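Local coordinates for tetratricopeptide TPR_2 repeat protein (Thermobaculum terrenum, PDB 5DJS), which is of unknown function but joins tetratricopeptide repeats to glycosyl transferase family 41 regions of the GT-B fold, with uridine-5'-diphosphate bound in the model, at residues Leu163-Val168 / Ile240-Ser245; Ala257-Pro262 / Met276-Tyr281; Val436-Ala441 / Leu460-Gln465. The protein carries 1 engineered substitution. All blocks are in the same frame, centred on the assembly; numbering follows the deposited sequence.

Overall arrangement
From the N terminus, the chain runs through helical tetratricopeptide repeats before reaching the first parallel sheet of its GT-B part. There interaction 1 closes a loop of 71 residues by pairing strand 163-168 with strand 240-243. Interaction 2 follows, joining the turn after helix 253-257 to the loop that leads into strand 281-285. The two touch, for L241 CB lies 3.9 Å from A261 CB and D243 CB 4.0 Å from M279 CE. Interaction 3 belongs to the second sheet, where it closes a beta-alpha-beta unit at the sheet edge; its centre is about 32 Å from that of interaction 1. All three loops are in series, neither nested nor crossed.

Interaction 1: residues Leu163-Val168 / Ile240-Ser245; sequences LRIGYV and ILVDLS
Two inner strands of the first parallel, Rossmann-like sheet of the GT-B fold, 163-168 and 240-243, pair here, beginning where I240 N donates to R164 O. Their short axes approach to 4.6 Å at 19°, and the bonding pattern is the parallel one: I240 uses its N and O on R164 and G166, straddling I165, while V242 does the same with G166 and V168, straddling Y167. The G166 N to I240 O bond measures 2.9 Å and the V168 N to V242 O bond 2.8 Å. Past the strand end, L244 N still reaches V168 O at 3.1 Å. V168 O also receives a water, which donates in turn to D243 OD1.

I165, Y167, I240 and V242 share one face. The side chains of Y167 and V242 run side by side in the same direction, with Y167 CD1 3.7 Å from V242 CB, while L244 CD1 meets the ring at its edge, 3.5 Å from Y167 CD1. Helix 479-521 packs on this face: Y512 touches I165 and I240, and Y167 OH hydrogen-bonds to both Y512 OH and H188 NE2. On the other face, L241 has CG anti to its N (chi1 -163°), which carries CD1 across the strand gap beside G166, a residue without a side chain, to within 3.5 Å of V168 CG2. F256 of helix 253-257 packs against this pair, and D243 OD2 bonds to T266 OG1 on the next strand.

Chemically, the contact is a hydrogen-bonded parallel strand pair with apolar side chains on both faces, in which the facing backbone groups of I240 and V242 are satisfied within the sheet, while the buried polar ends of Y167 and D243 find specific partners and tie the strands to the C-terminal helix and the adjoining strand.

Interaction 2: residues Ala257-Pro262 / Met276-Tyr281; sequences ARRPAP and MRAMDY
R259 and D280 meet with their flat groups almost parallel, the guanidinium and carboxylate planes only 3° apart, yet they are not paired as a two-pronged bridge. One nitrogen does the work: R259 NH2 donates to D280 OD1 at 3.1 Å, nearly along the C-O axis but with the oxygen 24° out of the guanidinium plane, whereas R259 NE stays 3.8 Å from D280 OD1. The planes are therefore stepped rather than coplanar. A278 lies over one face of the guanidinium, its CA 3.6 Å above the plane and shifted toward the rim. R277 O also comes close to NH2, but the angle is too poor for a hydrogen bond.

R259 is the first residue to leave helical geometry after helix 253-257, with a positive phi of 54°. From this turn its side chain extends, CG to NE, toward the 276-281 loop. Outside the two segments, R259 NH1 bonds to P149 O, and D280 OD2 accepts from Q264 N on strand 263-266.

Beside the polar pair the packing is apolar. The M276 chain bends at its last torsion, turning CE onto A257, 3.7 Å from A257 CA and 3.9 Å from A257 CB. A278 CB fits against the same residue, 3.6 Å from A257 O, a carbonyl that bonds to T148 OG1.

The two loops, leading into the adjacent parallel strands 263-266 and 281-285, are thus joined by a single-pronged salt bridge next to a methyl contact. Because each oxygen of D280 has a donor from a different element, the carboxylate is probably held in rotation, and its charge would partly balance that of R259.

Interaction 3: residues Val436-Ala441 / Leu460-Gln465; sequences VTLEGA and LVSRTQ
T437 O, on the parallel strand pair at the edge of the second GT-B sheet, accepts S462 N at 3.0 Å and, as modelled, S462 OG from the opposite face of its plane, although that second distance, 2.5 Å from S462 OG to T437 O, is doubtfully short at this resolution. The hydroxyl is turned that way because chi1 of S462 is 54°, placing OG between the backbone N and the carbonyl carbon. The register continues on both sides. E439 N donates to S462 O at 2.8 Å, close to straight at 172°, while T437 N reaches L460 O only weakly, at 3.3 Å.

The E439 carboxylate looks beyond the strands: OE1 forms a salt bridge with R453 NE of helix 447-454, and the guanidinium of R463 does not reach the carboxylate. E439 CB instead packs 3.8 Å from V461 CG1. At the far end T464 is the N-cap residue of helix 465-477, its OG1 accepting from E467 N, and L438 CD1 lies 3.5 Å from T464 N.

These bonds complete a beta-alpha-beta unit of strand 435-438, helix 447-454 and strand 461-462. L452 of the connecting helix touches T437 and V461, helix 465-477 packs on V436, L460 and S462, and backbone bonds from V436 to A413 and D415 continue the sheet into strand 412-414.

Interaction 1: residues Leu163-Val168 / Ile240-Ser245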
loop_
_atom_site.group_PDB
_atom_site.type_symbol
_atom_site.label_atom_id
_atom_site.label_comp_id
_atom_site.label_asym_id
_atom_site.label_seq_id
_atom_site.Cartn_x
_atom_site.Cartn_y
_atom_site.Cartn_z
ATOM N N LEU A 163 11.142 -21.946 -15.209
ATOM C CA LEU A 163 11.000 -21.646 -13.775
ATOM C C LEU A 163 9.537 -21.501 -13.383
ATOM O O LEU A 163 8.729 -21.009 -14.160
ATOM C CB LEU A 163 11.737 -20.352 -13.424
ATOM C CG LEU A 163 13.186 -20.399 -12.923
ATOM C CD1 LEU A 163 13.964 -21.635 -13.354
ATOM C CD2 LEU A 163 13.908 -19.131 -13.358
ATOM N N ARG A 164 9.204 -21.929 -12.169
ATOM C CA ARG A 164 7.864 -21.745 -11.618
ATOM C C ARG A 164 7.899 -20.581 -10.656
ATOM O O ARG A 164 8.691 -20.593 -9.706
ATOM C CB ARG A 164 7.418 -22.988 -10.876
ATOM C CG ARG A 164 7.132 -24.133 -11.803
ATOM C CD ARG A 164 6.887 -25.371 -10.994
ATOM N NE ARG A 164 6.428 -26.460 -11.843
ATOM C CZ ARG A 164 6.439 -27.745 -11.502
ATOM N NH1 ARG A 164 6.880 -28.151 -10.310
ATOM N NH2 ARG A 164 6.016 -28.635 -12.371
ATOM N N ILE A 165 7.054 -19.583 -10.910
ATOM C CA ILE A 165 6.960 -18.393 -10.063
ATOM C C ILE A 165 5.654 -18.419 -9.287
ATOM O O ILE A 165 4.582 -18.641 -9.853
ATOM C CB ILE A 165 7.047 -17.076 -10.866
ATOM C CG1 ILE A 165 8.345 -17.027 -11.681
ATOM C CG2 ILE A 165 7.016 -15.876 -9.925
ATOM C CD1 ILE A 165 8.329 -15.990 -12.778
ATOM N N GLY A 166 5.766 -18.182 -7.985
ATOM C CA GLY A 166 4.618 -18.114 -7.087
ATOM C C GLY A 166 4.456 -16.715 -6.532
ATOM O O GLY A 166 5.376 -16.172 -5.916
ATOM N N TYR A 167 3.289 -16.130 -6.770
ATOM C CA TYR A 167 2.939 -14.791 -6.271
ATOM C C TYR A 167 2.007 -14.946 -5.070
ATOM O O TYR A 167 0.909 -15.502 -5.208
ATOM C CB TYR A 167 2.268 -13.972 -7.392
ATOM C CG TYR A 167 3.257 -13.510 -8.438
ATOM C CD1 TYR A 167 4.142 -12.464 -8.164
ATOM C CD2 TYR A 167 3.343 -14.137 -9.679
ATOM C CE1 TYR A 167 5.072 -12.038 -9.097
ATOM C CE2 TYR A 167 4.270 -13.711 -10.630
ATOM C CZ TYR A 167 5.130 -12.662 -10.330
ATOM O OH TYR A 167 6.064 -12.231 -11.238
ATOM N N VAL A 168 2.447 -14.479 -3.900
ATOM C CA VAL A 168 1.689 -14.652 -2.658
ATOM C C VAL A 168 1.207 -13.300 -2.154
ATOM O O VAL A 168 2.022 -12.446 -1.789
ATOM C CB VAL A 168 2.521 -15.337 -1.541
ATOM C CG1 VAL A 168 1.594 -15.840 -0.437
ATOM C CG2 VAL A 168 3.366 -16.489 -2.090
ATOM N N ILE A 240 10.803 -19.613 -7.446
ATOM C CA ILE A 240 10.847 -18.216 -7.039
ATOM C C ILE A 240 9.498 -17.879 -6.426
ATOM O O ILE A 240 8.478 -17.933 -7.114
ATOM C CB ILE A 240 11.146 -17.303 -8.245
ATOM C CG1 ILE A 240 12.510 -17.675 -8.843
ATOM C CG2 ILE A 240 11.128 -15.837 -7.821
ATOM C CD1 ILE A 240 12.897 -16.933 -10.101
ATOM N N LEU A 241 9.490 -17.559 -5.134
ATOM C CA LEU A 241 8.257 -17.178 -4.444
ATOM C C LEU A 241 8.330 -15.688 -4.203
ATOM O O LEU A 241 9.363 -15.191 -3.744
ATOM C CB LEU A 241 8.113 -17.931 -3.130
ATOM C CG LEU A 241 6.712 -17.950 -2.514
ATOM C CD1 LEU A 241 5.744 -18.801 -3.317
ATOM C CD2 LEU A 241 6.792 -18.469 -1.078
ATOM N N VAL A 242 7.247 -14.982 -4.529
ATOM C CA VAL A 242 7.221 -13.519 -4.476
ATOM C C VAL A 242 6.167 -13.030 -3.490
ATOM O O VAL A 242 4.982 -13.373 -3.594
ATOM C CB VAL A 242 6.964 -12.882 -5.859
ATOM C CG1 VAL A 242 7.208 -11.377 -5.812
ATOM C CG2 VAL A 242 7.873 -13.505 -6.913
ATOM N N ASP A 243 6.635 -12.244 -2.522
ATOM C CA ASP A 243 5.775 -11.553 -1.563
ATOM C C ASP A 243 5.303 -10.258 -2.195
ATOM O O ASP A 243 6.078 -9.315 -2.337
ATOM C CB ASP A 243 6.543 -11.226 -0.283
ATOM C CG ASP A 243 5.807 -10.235 0.600
ATOM O OD1 ASP A 243 4.573 -10.409 0.792
ATOM O OD2 ASP A 243 6.471 -9.282 1.082
ATOM N N LEU A 244 4.033 -10.227 -2.552
ATOM C CA LEU A 244 3.414 -9.038 -3.109
ATOM C C LEU A 244 2.814 -8.116 -2.053
ATOM O O LEU A 244 2.637 -6.936 -2.334
ATOM C CB LEU A 244 2.326 -9.433 -4.116
ATOM C CG LEU A 244 2.615 -9.424 -5.625
ATOM C CD1 LEU A 244 4.065 -9.654 -6.008
ATOM C CD2 LEU A 244 1.717 -10.464 -6.272
ATOM N N SER A 245 2.494 -8.638 -0.866
ATOM C CA SER A 245 1.774 -7.858 0.149
ATOM C C SER A 245 2.643 -7.007 1.068
ATOM O O SER A 245 2.280 -5.868 1.360
ATOM C CB SER A 245 0.863 -8.755 0.989
ATOM O OG SER A 245 -0.263 -9.175 0.227
HETATM O O HOH W 1 2.804 -12.372 1.147
#

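Interaction 2: residues Ala257-Pro262 / Met276-Tyr281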
loop_
_atom_site.group_PDB
_atom_site.type_symbol
_atom_site.label_atom_id
_atom_site.label_comp_id
_atom_site.label_asym_id
_atom_site.label_seq_id
_atom_site.Cartn_x
_atom_site.Cartn_y
_atom_site.Cartn_z
ATOM N N ALA A 257 9.227 -17.354 5.900
ATOM C CA ALA A 257 10.230 -17.505 6.941
ATOM C C ALA A 257 10.883 -18.883 6.934
ATOM O O ALA A 257 12.052 -18.999 7.270
ATOM C CB ALA A 257 9.620 -17.211 8.306
ATOM N N ARG A 258 10.128 -19.909 6.530
ATOM C CA ARG A 258 10.618 -21.297 6.495
ATOM C C ARG A 258 11.454 -21.680 5.259
ATOM O O ARG A 258 11.958 -22.799 5.199
ATOM C CB ARG A 258 9.436 -22.261 6.655
ATOM C CG ARG A 258 9.136 -22.593 8.102
ATOM C CD ARG A 258 7.711 -23.091 8.284
ATOM N NE ARG A 258 6.879 -22.014 8.812
ATOM C CZ ARG A 258 6.088 -22.082 9.885
ATOM N NH1 ARG A 258 5.945 -23.212 10.584
ATOM N NH2 ARG A 258 5.404 -20.997 10.251
ATOM N N ARG A 259 11.629 -20.753 4.312
ATOM C CA ARG A 259 12.292 -21.008 3.020
ATOM C C ARG A 259 11.702 -22.176 2.215
ATOM O O ARG A 259 12.430 -23.093 1.854
ATOM C CB ARG A 259 13.812 -21.208 3.189
ATOM C CG ARG A 259 14.549 -19.951 3.580
ATOM C CD ARG A 259 15.983 -19.965 3.105
ATOM N NE ARG A 259 16.447 -18.600 2.848
ATOM C CZ ARG A 259 17.365 -17.931 3.550
ATOM N NH1 ARG A 259 17.987 -18.470 4.601
ATOM N NH2 ARG A 259 17.682 -16.692 3.182
ATOM N N PRO A 260 10.387 -22.142 1.912
ATOM C CA PRO A 260 9.808 -23.198 1.060
ATOM C C PRO A 260 10.321 -23.185 -0.383
ATOM O O PRO A 260 10.191 -24.194 -1.092
ATOM C CB PRO A 260 8.302 -22.906 1.110
ATOM C CG PRO A 260 8.212 -21.469 1.488
ATOM C CD PRO A 260 9.348 -21.245 2.432
ATOM N N ALA A 261 10.871 -22.045 -0.808
ATOM C CA ALA A 261 11.483 -21.895 -2.117
ATOM C C ALA A 261 12.914 -21.379 -1.961
ATOM O O ALA A 261 13.202 -20.613 -1.024
ATOM C CB ALA A 261 10.672 -20.926 -2.959
ATOM N N PRO A 262 13.815 -21.781 -2.879
ATOM C CA PRO A 262 15.220 -21.344 -2.850
ATOM C C PRO A 262 15.495 -19.882 -3.247
ATOM O O PRO A 262 16.583 -19.356 -2.972
ATOM C CB PRO A 262 15.870 -22.249 -3.879
ATOM C CG PRO A 262 14.783 -22.564 -4.846
ATOM C CD PRO A 262 13.538 -22.672 -4.026
ATOM N N MET A 276 13.767 -9.571 7.363
ATOM C CA MET A 276 13.945 -11.021 7.480
ATOM C C MET A 276 15.235 -11.506 6.817
ATOM O O MET A 276 15.619 -10.995 5.770
ATOM C CB MET A 276 12.765 -11.746 6.826
ATOM C CG MET A 276 11.422 -11.473 7.469
ATOM S SD MET A 276 10.042 -12.072 6.473
ATOM C CE MET A 276 10.290 -13.843 6.556
ATOM N N ARG A 277 15.873 -12.515 7.421
ATOM C CA ARG A 277 16.945 -13.292 6.763
ATOM C C ARG A 277 16.394 -14.114 5.596
ATOM O O ARG A 277 17.050 -14.223 4.559
ATOM C CB ARG A 277 17.613 -14.275 7.736
ATOM C CG ARG A 277 18.471 -13.658 8.825
ATOM C CD ARG A 277 19.078 -14.742 9.711
ATOM N NE ARG A 277 20.514 -14.906 9.474
ATOM C CZ ARG A 277 21.492 -14.243 10.111
ATOM N NH1 ARG A 277 21.227 -13.338 11.061
ATOM N NH2 ARG A 277 22.766 -14.488 9.797
ATOM N N ALA A 278 15.202 -14.695 5.789
ATOM C CA ALA A 278 14.546 -15.559 4.793
ATOM C C ALA A 278 14.194 -14.905 3.448
ATOM O O ALA A 278 14.001 -15.616 2.451
ATOM C CB ALA A 278 13.290 -16.178 5.385
ATOM N N MET A 279 14.085 -13.576 3.413
ATOM C CA MET A 279 13.849 -12.868 2.154
ATOM C C MET A 279 15.194 -12.565 1.486
ATOM O O MET A 279 16.042 -11.864 2.041
ATOM C CB MET A 279 13.044 -11.598 2.393
ATOM C CG MET A 279 12.356 -11.048 1.152
ATOM S SD MET A 279 11.040 -12.091 0.471
ATOM C CE MET A 279 9.825 -12.086 1.793
ATOM N N ASP A 280 15.382 -13.107 0.288
ATOM C CA ASP A 280 16.672 -13.047 -0.396
ATOM C C ASP A 280 16.793 -11.738 -1.136
ATOM O O ASP A 280 17.809 -11.058 -1.021
ATOM C CB ASP A 280 16.842 -14.216 -1.388
ATOM C CG ASP A 280 16.600 -15.591 -0.756
ATOM O OD1 ASP A 280 17.296 -15.929 0.233
ATOM O OD2 ASP A 280 15.715 -16.330 -1.265
ATOM N N TYR A 281 15.748 -11.394 -1.894
ATOM C CA TYR A 281 15.749 -10.205 -2.766
ATOM C C TYR A 281 14.582 -9.246 -2.529
ATOM O O TYR A 281 13.483 -9.659 -2.176
ATOM C CB TYR A 281 15.751 -10.647 -4.230
ATOM C CG TYR A 281 16.987 -11.433 -4.578
ATOM C CD1 TYR A 281 18.178 -10.779 -4.888
ATOM C CD2 TYR A 281 16.978 -12.823 -4.563
ATOM C CE1 TYR A 281 19.323 -11.488 -5.203
ATOM C CE2 TYR A 281 18.120 -13.546 -4.869
ATOM C CZ TYR A 281 19.288 -12.871 -5.191
ATOM O OH TYR A 281 20.417 -13.575 -5.498
#

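Interaction 3: residues Val436-Ala441 / Leu460-Gln465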
loop_
_atom_site.group_PDB
_atom_site.type_symbol
_atom_site.label_atom_id
_atom_site.label_comp_id
_atom_site.label_asym_id
_atom_site.label_seq_id
_atom_site.Cartn_x
_atom_site.Cartn_y
_atom_site.Cartn_z
ATOM N N VAL A 436 4.095 17.148 -8.806
ATOM C CA VAL A 436 5.252 17.691 -8.090
ATOM C C VAL A 436 5.523 16.795 -6.872
ATOM O O VAL A 436 4.584 16.373 -6.196
ATOM C CB VAL A 436 5.008 19.138 -7.621
ATOM C CG1 VAL A 436 6.291 19.760 -7.069
ATOM C CG2 VAL A 436 4.456 19.995 -8.765
ATOM N N THR A 437 6.801 16.491 -6.616
ATOM C CA THR A 437 7.217 15.606 -5.518
ATOM C C THR A 437 8.483 16.104 -4.857
ATOM O O THR A 437 9.227 16.887 -5.448
ATOM C CB THR A 437 7.535 14.172 -5.996
ATOM O OG1 THR A 437 8.766 14.152 -6.736
ATOM C CG2 THR A 437 6.459 13.644 -6.894
ATOM N N LEU A 438 8.722 15.629 -3.634
ATOM C CA LEU A 438 10.042 15.691 -3.011
ATOM C C LEU A 438 10.721 14.321 -3.167
ATOM O O LEU A 438 10.108 13.279 -2.930
ATOM C CB LEU A 438 9.933 16.073 -1.534
ATOM C CG LEU A 438 11.236 16.142 -0.716
ATOM C CD1 LEU A 438 12.157 17.233 -1.232
ATOM C CD2 LEU A 438 10.963 16.355 0.769
ATOM N N GLU A 439 11.981 14.332 -3.591
ATOM C CA GLU A 439 12.805 13.132 -3.616
ATOM C C GLU A 439 13.405 13.001 -2.220
ATOM O O GLU A 439 14.322 13.748 -1.863
ATOM C CB GLU A 439 13.891 13.248 -4.700
ATOM C CG GLU A 439 14.720 11.996 -4.918
ATOM C CD GLU A 439 15.720 12.135 -6.056
ATOM O OE1 GLU A 439 15.514 11.463 -7.091
ATOM O OE2 GLU A 439 16.703 12.909 -5.917
ATOM N N GLY A 440 12.850 12.088 -1.419
ATOM C CA GLY A 440 13.387 11.761 -0.092
ATOM C C GLY A 440 14.646 10.905 -0.185
ATOM O O GLY A 440 14.892 10.270 -1.202
ATOM N N ALA A 441 15.448 10.897 0.875
ATOM C CA ALA A 441 16.704 10.132 0.907
ATOM C C ALA A 441 16.400 8.767 1.500
ATOM O O ALA A 441 16.939 8.386 2.535
ATOM C CB ALA A 441 17.751 10.873 1.734
ATOM N N LEU A 460 10.075 18.138 -12.483
ATOM C CA LEU A 460 9.065 18.090 -11.420
ATOM C C LEU A 460 9.541 17.401 -10.120
ATOM O O LEU A 460 8.724 17.059 -9.263
ATOM C CB LEU A 460 7.805 17.392 -11.943
ATOM C CG LEU A 460 7.213 17.893 -13.260
ATOM C CD1 LEU A 460 5.882 17.213 -13.533
ATOM C CD2 LEU A 460 7.021 19.400 -13.238
ATOM N N VAL A 461 10.851 17.244 -9.947
ATOM C CA VAL A 461 11.413 16.496 -8.819
ATOM C C VAL A 461 12.295 17.416 -7.969
ATOM O O VAL A 461 13.420 17.734 -8.346
ATOM C CB VAL A 461 12.223 15.271 -9.323
ATOM C CG1 VAL A 461 12.868 14.523 -8.170
ATOM C CG2 VAL A 461 11.324 14.333 -10.130
ATOM N N SER A 462 11.787 17.824 -6.811
ATOM C CA SER A 462 12.550 18.661 -5.892
ATOM C C SER A 462 13.433 17.806 -5.001
ATOM O O SER A 462 13.090 16.675 -4.699
ATOM C CB SER A 462 11.610 19.500 -5.035
ATOM O OG SER A 462 10.660 18.684 -4.382
ATOM N N ARG A 463 14.581 18.351 -4.617
ATOM C CA ARG A 463 15.476 17.740 -3.634
ATOM C C ARG A 463 15.362 18.437 -2.266
ATOM O O ARG A 463 15.952 17.963 -1.298
ATOM C CB ARG A 463 16.939 17.793 -4.117
ATOM C CG ARG A 463 17.180 17.315 -5.553
ATOM C CD ARG A 463 18.011 18.323 -6.347
ATOM N NE ARG A 463 17.928 18.102 -7.796
ATOM C CZ ARG A 463 18.757 17.348 -8.530
ATOM N NH1 ARG A 463 19.789 16.695 -7.986
ATOM N NH2 ARG A 463 18.547 17.240 -9.844
ATOM N N THR A 464 14.646 19.566 -2.196
ATOM C CA THR A 464 14.367 20.272 -0.934
ATOM C C THR A 464 12.927 20.755 -0.884
ATOM O O THR A 464 12.256 20.886 -1.905
ATOM C CB THR A 464 15.260 21.509 -0.739
ATOM O OG1 THR A 464 15.023 22.439 -1.799
ATOM C CG2 THR A 464 16.731 21.133 -0.719
ATOM N N GLN A 465 12.466 21.036 0.324
ATOM C CA GLN A 465 11.077 21.429 0.538
ATOM C C GLN A 465 10.771 22.795 -0.055
ATOM O O GLN A 465 9.665 23.014 -0.541
ATOM C CB GLN A 465 10.725 21.404 2.031
ATOM C CG GLN A 465 10.720 20.005 2.636
ATOM C CD GLN A 465 10.172 19.957 4.053
ATOM O OE1 GLN A 465 9.756 20.973 4.613
ATOM N NE2 GLN A 465 10.170 18.765 4.645
#